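Side-chain contacts in peptidoglycan synthetase penicillin-binding protein 3 (Bifidobacterium adolescentis, PDB 4YE5), which probably binds penicillin and, as a member of the transpeptidase family, probably cross-links the peptides of cell-wall peptidoglycan: residues S364-G369 with S416-K421; I509-N514 with Y550-S555. One frame throughout, in Å; residues are numbered along the deposited sequence.

Both contacts belong to the penicillin-binding transpeptidase part of the chain, and both segments of interaction 1 precede those of interaction 2 in sequence. Their centres are about 21 Å apart. Interaction 1 joins the ends of helices 356-365 and 408-419 in the helical part of the domain; interaction 2 ties the end of strand 501-510, in the five-stranded antiparallel sheet, to the segment that follows helix 535-549. The two meet where helix 408-419 lies on that strand: CB of Ala419 is 3.7 Å from CG2 of Ile509. Ile509 thus joins the helices to the sheet, while interaction 2 fastens the end of its strand to the chain beyond helix 535-549.

Interaction 1 (S364-G369 with S416-K421); sequences SKFGIG and SVIANK
Phe366 reaches across to helix 408-419 with one side of its ring and meets Val417 and, more lightly, Ile418. The phenyl CG lies anti to its own carbonyl carbon (chi1 -83°), and the ring stands nearly perpendicular to the plane of its stem (chi2 -91°), which carries CD1 and CE1 toward the valine. CE1 touches CG1 of Val417 at 3.7 Å, while CD1 comes to 3.9 Å from CG2 of the same residue. The isopropyl group thus straddles the CD1-CE1 bond and approaches the ring obliquely. With CG1 of Val417 anti to the backbone N (chi1 168°), its branch carbon CB lies against CE1 and the two methyls spread along the CD1-CE1 side. Ile418 meets the same carbon from a different direction: its CD1, the end of the longer branch, lies at the ring edge, near the plane, 4.1 Å from CE1 of Phe366. A flat, wide side chain suits the position of Phe366, since it spans a gap of 7.5 Å between its CA and that of Val417, and the short branched valine fits where the helix comes nearest. The cohesion is wholly apolar, and all three residues are buried.

Immediately after Phe366 the chain turns in a Schellman motif: Gly367, with positive phi, donates its N to Ser364 O at 2.8 Å. Glycine suits that place, because a CB there would press on the preceding carbonyl oxygen. Val452 packs on both Phe366 and Val417, and Ile418 also packs on Met461, Leu462 and Met465 of helix 455-470. Leu292 and Ser295 of helix 290-299 touch Phe366, through which helix 356-365, just past its end, is packed against helices 290-299 and 408-419.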
loop_
_atom_site.group_PDB
_atom_site.type_symbol
_atom_site.label_atom_id
_atom_site.label_comp_id
_atom_site.label_asym_id
_atom_site.label_seq_id
_atom_site.Cartn_x
_atom_site.Cartn_y
_atom_site.Cartn_z
ATOM N N SER A 364 -17.595 -1.057 16.294
ATOM C CA SER A 364 -17.831 -1.114 14.857
ATOM C C SER A 364 -17.783 0.283 14.222
ATOM O O SER A 364 -17.217 0.466 13.144
ATOM C CB SER A 364 -19.210 -1.733 14.595
ATOM O OG SER A 364 -19.370 -2.016 13.215
ATOM N N LYS A 365 -18.391 1.260 14.889
ATOM C CA LYS A 365 -18.408 2.639 14.390
ATOM C C LYS A 365 -16.998 3.196 14.134
ATOM O O LYS A 365 -16.812 4.049 13.265
ATOM C CB LYS A 365 -19.110 3.541 15.399
ATOM C CG LYS A 365 -19.971 4.640 14.826
ATOM C CD LYS A 365 -20.670 5.356 15.996
ATOM C CE LYS A 365 -21.755 6.324 15.551
ATOM N NZ LYS A 365 -22.512 6.821 16.741
ATOM N N PHE A 366 -16.013 2.737 14.896
ATOM C CA PHE A 366 -14.622 3.189 14.690
ATOM C C PHE A 366 -13.949 2.504 13.496
ATOM O O PHE A 366 -12.768 2.750 13.206
ATOM C CB PHE A 366 -13.784 2.953 15.950
ATOM C CG PHE A 366 -13.907 4.039 16.988
ATOM C CD1 PHE A 366 -13.039 5.123 16.980
ATOM C CD2 PHE A 366 -14.882 3.975 17.973
ATOM C CE1 PHE A 366 -13.134 6.125 17.948
ATOM C CE2 PHE A 366 -14.999 4.969 18.936
ATOM C CZ PHE A 366 -14.130 6.047 18.930
ATOM N N GLY A 367 -14.689 1.649 12.794
ATOM C CA GLY A 367 -14.163 0.979 11.602
ATOM C C GLY A 367 -13.655 -0.444 11.833
ATOM O O GLY A 367 -13.123 -1.083 10.917
ATOM N N ILE A 368 -13.810 -0.949 13.053
ATOM C CA ILE A 368 -13.306 -2.296 13.388
ATOM C C ILE A 368 -14.194 -3.336 12.725
ATOM O O ILE A 368 -15.418 -3.218 12.769
ATOM C CB ILE A 368 -13.299 -2.518 14.916
ATOM C CG1 ILE A 368 -12.444 -1.450 15.619
ATOM C CG2 ILE A 368 -12.824 -3.912 15.291
ATOM C CD1 ILE A 368 -11.154 -1.107 14.908
ATOM N N GLY A 369 -13.585 -4.352 12.111
ATOM C CA GLY A 369 -14.343 -5.414 11.464
ATOM C C GLY A 369 -14.777 -5.070 10.044
ATOM O O GLY A 369 -15.450 -5.852 9.385
ATOM N N SER A 416 -7.118 7.850 14.868
ATOM C CA SER A 416 -7.193 9.129 14.165
ATOM C C SER A 416 -8.502 9.850 14.486
ATOM O O SER A 416 -8.558 11.087 14.486
ATOM C CB SER A 416 -7.096 8.937 12.647
ATOM O OG SER A 416 -8.377 8.670 12.108
ATOM N N VAL A 417 -9.550 9.081 14.769
ATOM C CA VAL A 417 -10.863 9.682 15.080
ATOM C C VAL A 417 -10.747 10.643 16.267
ATOM O O VAL A 417 -11.328 11.737 16.258
ATOM C CB VAL A 417 -11.937 8.613 15.428
ATOM C CG1 VAL A 417 -13.189 9.268 16.027
ATOM C CG2 VAL A 417 -12.286 7.807 14.208
ATOM N N ILE A 418 -9.996 10.233 17.289
ATOM C CA ILE A 418 -9.776 11.093 18.457
ATOM C C ILE A 418 -8.931 12.331 18.111
ATOM O O ILE A 418 -9.086 13.406 18.699
ATOM C CB ILE A 418 -9.042 10.326 19.602
ATOM C CG1 ILE A 418 -9.709 8.972 19.891
ATOM C CG2 ILE A 418 -8.929 11.177 20.843
ATOM C CD1 ILE A 418 -11.209 9.041 20.142
ATOM N N ALA A 419 -7.992 12.152 17.199
ATOM C CA ALA A 419 -7.119 13.252 16.752
ATOM C C ALA A 419 -7.833 14.242 15.857
ATOM O O ALA A 419 -7.445 15.419 15.771
ATOM C CB ALA A 419 -5.892 12.657 15.996
ATOM N N ASN A 420 -8.848 13.754 15.146
ATOM C CA ASN A 420 -9.504 14.529 14.105
ATOM C C ASN A 420 -10.909 15.002 14.528
ATOM O O ASN A 420 -11.852 14.990 13.735
ATOM C CB ASN A 420 -9.579 13.705 12.806
ATOM C CG ASN A 420 -9.849 14.562 11.588
ATOM O OD1 ASN A 420 -9.406 15.698 11.519
ATOM N ND2 ASN A 420 -10.586 14.021 10.623
ATOM N N LYS A 421 -11.043 15.382 15.794
ATOM C CA LYS A 421 -12.273 16.002 16.297
ATOM C C LYS A 421 -13.496 15.090 16.213
ATOM O O LYS A 421 -14.624 15.576 16.112
ATOM C CB LYS A 421 -12.542 17.333 15.575
ATOM C CG LYS A 421 -11.447 18.383 15.816
ATOM C CD LYS A 421 -11.573 19.558 14.880
ATOM C CE LYS A 421 -10.729 20.724 15.366
ATOM N NZ LYS A 421 -10.810 21.863 14.416
#

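Interaction 2 (I509-N514 with Y550-S555); sequences IIPADN and YEVPAS
Asp513 and Ser555 face each other across this contact and supply its one hydrogen bond, while Pro511 lies beside them and leads on to Val552. Ser555 OG donates to Asp513 OD1 over 2.8 Å, meeting the carboxylate on its syn side and 23° out of its plane. The aspartate has its CG between the backbone N and the carbonyl carbon (chi1 51°), which turns OD1 to the serine hydroxyl and OD2 to Ser556 N. OD2 sits 3.4 Å from Ser555 CA and accepts a hydrogen bond from that amide. A carboxylate suits Asp513 because it offers two acceptors, one for the hydroxyl and one for the backbone. Ser555 OG is itself an acceptor from Arg482 N, and a small hydroxyl suits a place where one atom must both give and receive.

Pro511 turns its ring to the same segment: CB is 3.6 Å from Ser555 OG, and CG is 4.0 Å from CG1 of Val552, the two side chains crossing at a slant. Val552 presents that methyl because CG1 is anti to its backbone N (chi1 -177°). The rigid proline, preceded by a cis peptide bond, begins a type I turn closed by Asn514 N to Pro511 O at 3.2 Å, which sets Asp513 in place to receive the serine.

A branched apolar side chain suits Val552, buried against Pro511 and Met547 of helix 535-549. That helix ends in a Schellman motif at Glu551, which has positive phi, and the chain then runs alongside the 511-514 turn. The turn is part of the 511-516 connection between antiparallel strands 501-510 and 517-524, a beta hairpin clasped here by the segment after the last helix of the penicillin-binding fold.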
loop_
_atom_site.group_PDB
_atom_site.type_symbol
_atom_site.label_atom_id
_atom_site.label_comp_id
_atom_site.label_asym_id
_atom_site.label_seq_id
_atom_site.Cartn_x
_atom_site.Cartn_y
_atom_site.Cartn_z
ATOM N N ILE A 509 -0.612 10.144 18.924
ATOM C CA ILE A 509 -1.082 11.322 18.195
ATOM C C ILE A 509 -0.112 12.434 18.540
ATOM O O ILE A 509 0.152 12.673 19.712
ATOM C CB ILE A 509 -2.485 11.750 18.681
ATOM C CG1 ILE A 509 -3.505 10.649 18.369
ATOM C CG2 ILE A 509 -2.871 13.078 18.053
ATOM C CD1 ILE A 509 -4.825 10.751 19.194
ATOM N N ILE A 510 0.435 13.108 17.535
ATOM C CA ILE A 510 1.463 14.100 17.810
ATOM C C ILE A 510 1.394 15.285 16.815
ATOM O O ILE A 510 1.083 15.090 15.642
ATOM C CB ILE A 510 2.862 13.413 17.795
ATOM C CG1 ILE A 510 3.947 14.358 18.330
ATOM C CG2 ILE A 510 3.228 12.918 16.379
ATOM C CD1 ILE A 510 5.333 13.737 18.348
ATOM N N PRO A 511 1.579 16.532 17.300
ATOM C CA PRO A 511 1.579 16.907 18.727
ATOM C C PRO A 511 0.158 16.924 19.277
ATOM O O PRO A 511 -0.772 17.242 18.525
ATOM C CB PRO A 511 2.180 18.314 18.743
ATOM C CG PRO A 511 2.037 18.855 17.311
ATOM C CD PRO A 511 1.891 17.661 16.398
ATOM N N ALA A 512 -0.008 16.593 20.559
ATOM C CA ALA A 512 -1.345 16.513 21.154
ATOM C C ALA A 512 -2.142 17.820 21.055
ATOM O O ALA A 512 -3.370 17.800 20.964
ATOM C CB ALA A 512 -1.260 16.064 22.627
ATOM N N ASP A 513 -1.451 18.954 21.074
ATOM C CA ASP A 513 -2.163 20.233 21.141
ATOM C C ASP A 513 -2.531 20.809 19.761
ATOM O O ASP A 513 -3.191 21.830 19.672
ATOM C CB ASP A 513 -1.409 21.247 22.009
ATOM C CG ASP A 513 0.056 21.389 21.628
ATOM O OD1 ASP A 513 0.714 20.384 21.274
ATOM O OD2 ASP A 513 0.564 22.524 21.704
ATOM N N ASN A 514 -2.129 20.120 18.697
ATOM C CA ASN A 514 -2.486 20.494 17.321
ATOM C C ASN A 514 -2.169 19.308 16.446
ATOM O O ASN A 514 -1.192 19.342 15.705
ATOM C CB ASN A 514 -1.671 21.724 16.857
ATOM C CG ASN A 514 -2.087 22.234 15.466
ATOM O OD1 ASN A 514 -3.102 21.807 14.908
ATOM N ND2 ASN A 514 -1.294 23.150 14.905
ATOM N N TYR A 550 9.156 18.063 9.098
ATOM C CA TYR A 550 8.110 19.007 8.698
ATOM C C TYR A 550 8.169 20.310 9.477
ATOM O O TYR A 550 7.290 21.167 9.334
ATOM C CB TYR A 550 6.725 18.347 8.788
ATOM C CG TYR A 550 6.607 17.204 7.806
ATOM C CD1 TYR A 550 6.388 17.448 6.447
ATOM C CD2 TYR A 550 6.777 15.888 8.215
ATOM C CE1 TYR A 550 6.308 16.404 5.531
ATOM C CE2 TYR A 550 6.685 14.834 7.304
ATOM C CZ TYR A 550 6.452 15.095 5.968
ATOM O OH TYR A 550 6.368 14.045 5.063
ATOM N N GLU A 551 9.224 20.470 10.280
ATOM C CA GLU A 551 9.438 21.717 11.018
ATOM C C GLU A 551 8.193 22.103 11.813
ATOM O O GLU A 551 7.707 23.232 11.725
ATOM C CB GLU A 551 9.845 22.848 10.053
ATOM C CG GLU A 551 11.064 22.483 9.190
ATOM C CD GLU A 551 11.548 23.627 8.304
ATOM O OE1 GLU A 551 11.251 23.594 7.089
ATOM O OE2 GLU A 551 12.229 24.552 8.816
ATOM N N VAL A 552 7.664 21.146 12.569
ATOM C CA VAL A 552 6.432 21.362 13.328
ATOM C C VAL A 552 6.740 22.275 14.521
ATOM O O VAL A 552 7.700 22.034 15.252
ATOM C CB VAL A 552 5.838 20.010 13.805
ATOM C CG1 VAL A 552 4.497 20.225 14.535
ATOM C CG2 VAL A 552 5.662 19.043 12.597
ATOM N N PRO A 553 5.934 23.334 14.717
ATOM C CA PRO A 553 6.171 24.193 15.879
ATOM C C PRO A 553 6.051 23.419 17.192
ATOM O O PRO A 553 5.161 22.573 17.315
ATOM C CB PRO A 553 5.049 25.240 15.783
ATOM C CG PRO A 553 4.619 25.228 14.360
ATOM C CD PRO A 553 4.781 23.790 13.920
ATOM N N ALA A 554 6.940 23.704 18.142
ATOM C CA ALA A 554 6.918 23.075 19.458
ATOM C C ALA A 554 5.573 23.255 20.168
ATOM O O ALA A 554 4.872 24.239 19.952
ATOM C CB ALA A 554 8.054 23.623 20.312
ATOM N N SER A 555 5.213 22.301 21.020
ATOM C CA SER A 555 3.958 22.392 21.766
ATOM C C SER A 555 3.943 23.558 22.742
ATOM O O SER A 555 4.985 24.001 23.209
ATOM C CB SER A 555 3.710 21.094 22.542
ATOM O OG SER A 555 3.430 20.010 21.660
#